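Local coordinates for uncharacterized protein (Deinococcus radiodurans, PDB 3GG7) that binds manganese and is probably a TatD-type metal-dependent hydrolase acting on ester bonds, its substrate unknown, at residues Met186-Val191 with Trp223-Ser228. Numbering follows the deposited sequence.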
loop_
_atom_site.group_PDB
_atom_site.type_symbol
_atom_site.label_atom_id
_atom_site.label_comp_id
_atom_site.label_asym_id
_atom_site.label_seq_id
_atom_site.Cartn_x
_atom_site.Cartn_y
_atom_site.Cartn_z
ATOM N N MET A 186 -12.733 -0.624 11.403
ATOM C CA MET A 186 -11.900 0.473 10.933
ATOM C C MET A 186 -12.682 1.784 10.939
ATOM O O MET A 186 -13.829 1.818 10.479
ATOM C CB MET A 186 -11.434 0.186 9.489
ATOM C CG MET A 186 -10.538 -1.032 9.315
ATOM S SD MET A 186 -10.137 -1.352 7.547
ATOM C CE MET A 186 -9.204 -2.855 7.686
ATOM N N PRO A 187 -12.067 2.876 11.442
ATOM C CA PRO A 187 -12.704 4.173 11.276
ATOM C C PRO A 187 -12.828 4.492 9.785
ATOM O O PRO A 187 -11.856 4.321 9.024
ATOM C CB PRO A 187 -11.763 5.150 11.993
ATOM C CG PRO A 187 -10.574 4.371 12.354
ATOM C CD PRO A 187 -10.784 2.960 12.151
ATOM N N ARG A 188 -14.005 4.940 9.361
ATOM C CA ARG A 188 -14.243 5.154 7.932
ATOM C C ARG A 188 -13.374 6.248 7.367
ATOM O O ARG A 188 -13.122 6.240 6.159
ATOM C CB ARG A 188 -15.717 5.468 7.643
ATOM C CG ARG A 188 -16.619 4.295 7.917
ATOM C CD ARG A 188 -18.036 4.559 7.481
ATOM N NE ARG A 188 -18.932 3.473 7.873
ATOM C CZ ARG A 188 -20.250 3.497 7.687
ATOM N NH1 ARG A 188 -20.843 4.555 7.130
ATOM N NH2 ARG A 188 -20.980 2.452 8.055
ATOM N N ASP A 189 -12.927 7.178 8.210
ATOM C CA ASP A 189 -12.061 8.283 7.773
ATOM C C ASP A 189 -10.584 7.879 7.605
ATOM O O ASP A 189 -9.748 8.737 7.314
ATOM C CB ASP A 189 -12.239 9.554 8.651
ATOM C CG ASP A 189 -11.953 9.337 10.115
ATOM O OD1 ASP A 189 -11.504 8.242 10.508
ATOM O OD2 ASP A 189 -12.154 10.313 10.892
ATOM N N ARG A 190 -10.291 6.583 7.762
ATOM C CA ARG A 190 -8.929 6.063 7.521
ATOM C C ARG A 190 -8.908 4.887 6.540
ATOM O O ARG A 190 -7.905 4.154 6.462
ATOM C CB ARG A 190 -8.289 5.658 8.843
ATOM C CG ARG A 190 -7.833 6.865 9.688
ATOM C CD ARG A 190 -6.915 6.453 10.832
ATOM N NE ARG A 190 -7.601 6.451 12.111
ATOM C CZ ARG A 190 -7.142 5.858 13.206
ATOM N NH1 ARG A 190 -5.970 5.206 13.198
ATOM N NH2 ARG A 190 -7.860 5.932 14.323
ATOM N N VAL A 191 -9.977 4.731 5.766
ATOM C CA VAL A 191 -10.113 3.657 4.791
ATOM C C VAL A 191 -9.857 4.161 3.367
ATOM O O VAL A 191 -10.443 5.143 2.921
ATOM C CB VAL A 191 -11.468 2.959 4.915
ATOM C CG1 VAL A 191 -11.655 1.877 3.852
ATOM C CG2 VAL A 191 -11.545 2.320 6.295
ATOM N N TRP A 223 -20.825 -0.807 4.530
ATOM C CA TRP A 223 -21.137 0.430 5.233
ATOM C C TRP A 223 -22.621 0.788 5.140
ATOM O O TRP A 223 -23.106 1.633 5.891
ATOM C CB TRP A 223 -20.321 1.587 4.664
ATOM C CG TRP A 223 -18.844 1.566 5.001
ATOM C CD1 TRP A 223 -18.194 0.759 5.892
ATOM C CD2 TRP A 223 -17.848 2.435 4.450
ATOM N NE1 TRP A 223 -16.848 1.066 5.916
ATOM C CE2 TRP A 223 -16.617 2.094 5.042
ATOM C CE3 TRP A 223 -17.881 3.462 3.509
ATOM C CZ2 TRP A 223 -15.434 2.754 4.725
ATOM C CZ3 TRP A 223 -16.695 4.115 3.194
ATOM C CH2 TRP A 223 -15.496 3.763 3.809
ATOM N N GLN A 224 -23.316 0.149 4.203
ATOM C CA GLN A 224 -24.718 0.450 3.882
ATOM C C GLN A 224 -24.944 1.917 3.496
ATOM O O GLN A 224 -25.863 2.583 3.980
ATOM C CB GLN A 224 -25.649 -0.035 5.007
ATOM C CG GLN A 224 -25.601 -1.561 5.156
ATOM C CD GLN A 224 -26.467 -2.112 6.287
ATOM O OE1 GLN A 224 -26.262 -1.802 7.463
ATOM N NE2 GLN A 224 -27.414 -2.952 5.932
ATOM N N ILE A 225 -24.082 2.420 2.608
ATOM C CA ILE A 225 -24.278 3.724 1.967
ATOM C C ILE A 225 -24.092 3.560 0.444
ATOM O O ILE A 225 -23.535 2.556 -0.006
ATOM C CB ILE A 225 -23.343 4.822 2.533
ATOM C CG1 ILE A 225 -21.886 4.601 2.112
ATOM C CG2 ILE A 225 -23.452 4.884 4.060
ATOM C CD1 ILE A 225 -20.930 5.650 2.662
ATOM N N PRO A 226 -24.575 4.532 -0.351
ATOM C CA PRO A 226 -24.428 4.401 -1.798
ATOM C C PRO A 226 -22.969 4.453 -2.255
ATOM O O PRO A 226 -22.143 5.123 -1.622
ATOM C CB PRO A 226 -25.195 5.620 -2.333
ATOM C CG PRO A 226 -26.199 5.923 -1.259
ATOM C CD PRO A 226 -25.452 5.664 0.008
ATOM N N ALA A 227 -22.674 3.779 -3.367
ATOM C CA ALA A 227 -21.311 3.775 -3.925
ATOM C C ALA A 227 -20.730 5.182 -4.130
ATOM O O ALA A 227 -19.548 5.407 -3.856
ATOM C CB ALA A 227 -21.268 2.968 -5.217
ATOM N N SER A 228 -21.541 6.147 -4.569
ATOM C CA SER A 228 -21.056 7.516 -4.751
ATOM C C SER A 228 -20.553 8.134 -3.438
ATOM O O SER A 228 -19.595 8.899 -3.436
ATOM C CB SER A 228 -22.144 8.415 -5.365
ATOM O OG SER A 228 -23.243 8.585 -4.485
HETATM O O HOH W 1 -14.808 0.958 7.904
#
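Arg188 lays its CG-CD-NE run over one face of the Trp223 indole, with the guanidinium beyond, over CG and CB. Two residues earlier, Met186 is joined to the same indole by a water that donates to Met186 O (2.9 Å) and accepts from Trp223 NE1, so the water takes up the indole N-H. With Arg188 CG anti to the carbonyl carbon (chi1 -67°) and the chain extended from there to NE, the methylenes run across the ring: Arg188 CG sits 3.6 Å from Trp223 CE2, and CD makes a CH-pi contact with the five-membered ring. Farther out the guanidinium lies nearly flat on the tryptophan, planes 18° apart, in an off-centre cation-pi stack with Arg188 CZ 4.0 Å from the centroid of the Trp223 five-membered ring. Arg188 NH2 reaches Trp223 O at 3.1 Å in a weak, strongly bent bond (124°), and Ile225 CG2 approaches NH1 obliquely. In this TatD-type TIM-barrel fold, the contact ties the turn between helix 177-185 and strand 191-193 to the end of helix 212-223, just before the last helix, 227-243. Asn237 of that last helix donates to both Arg188 O and Val191 O. Val191, starting the strand, meets the benzene edge of the indole in plane, Val191 CB 4.0 Å from Trp223 CZ2.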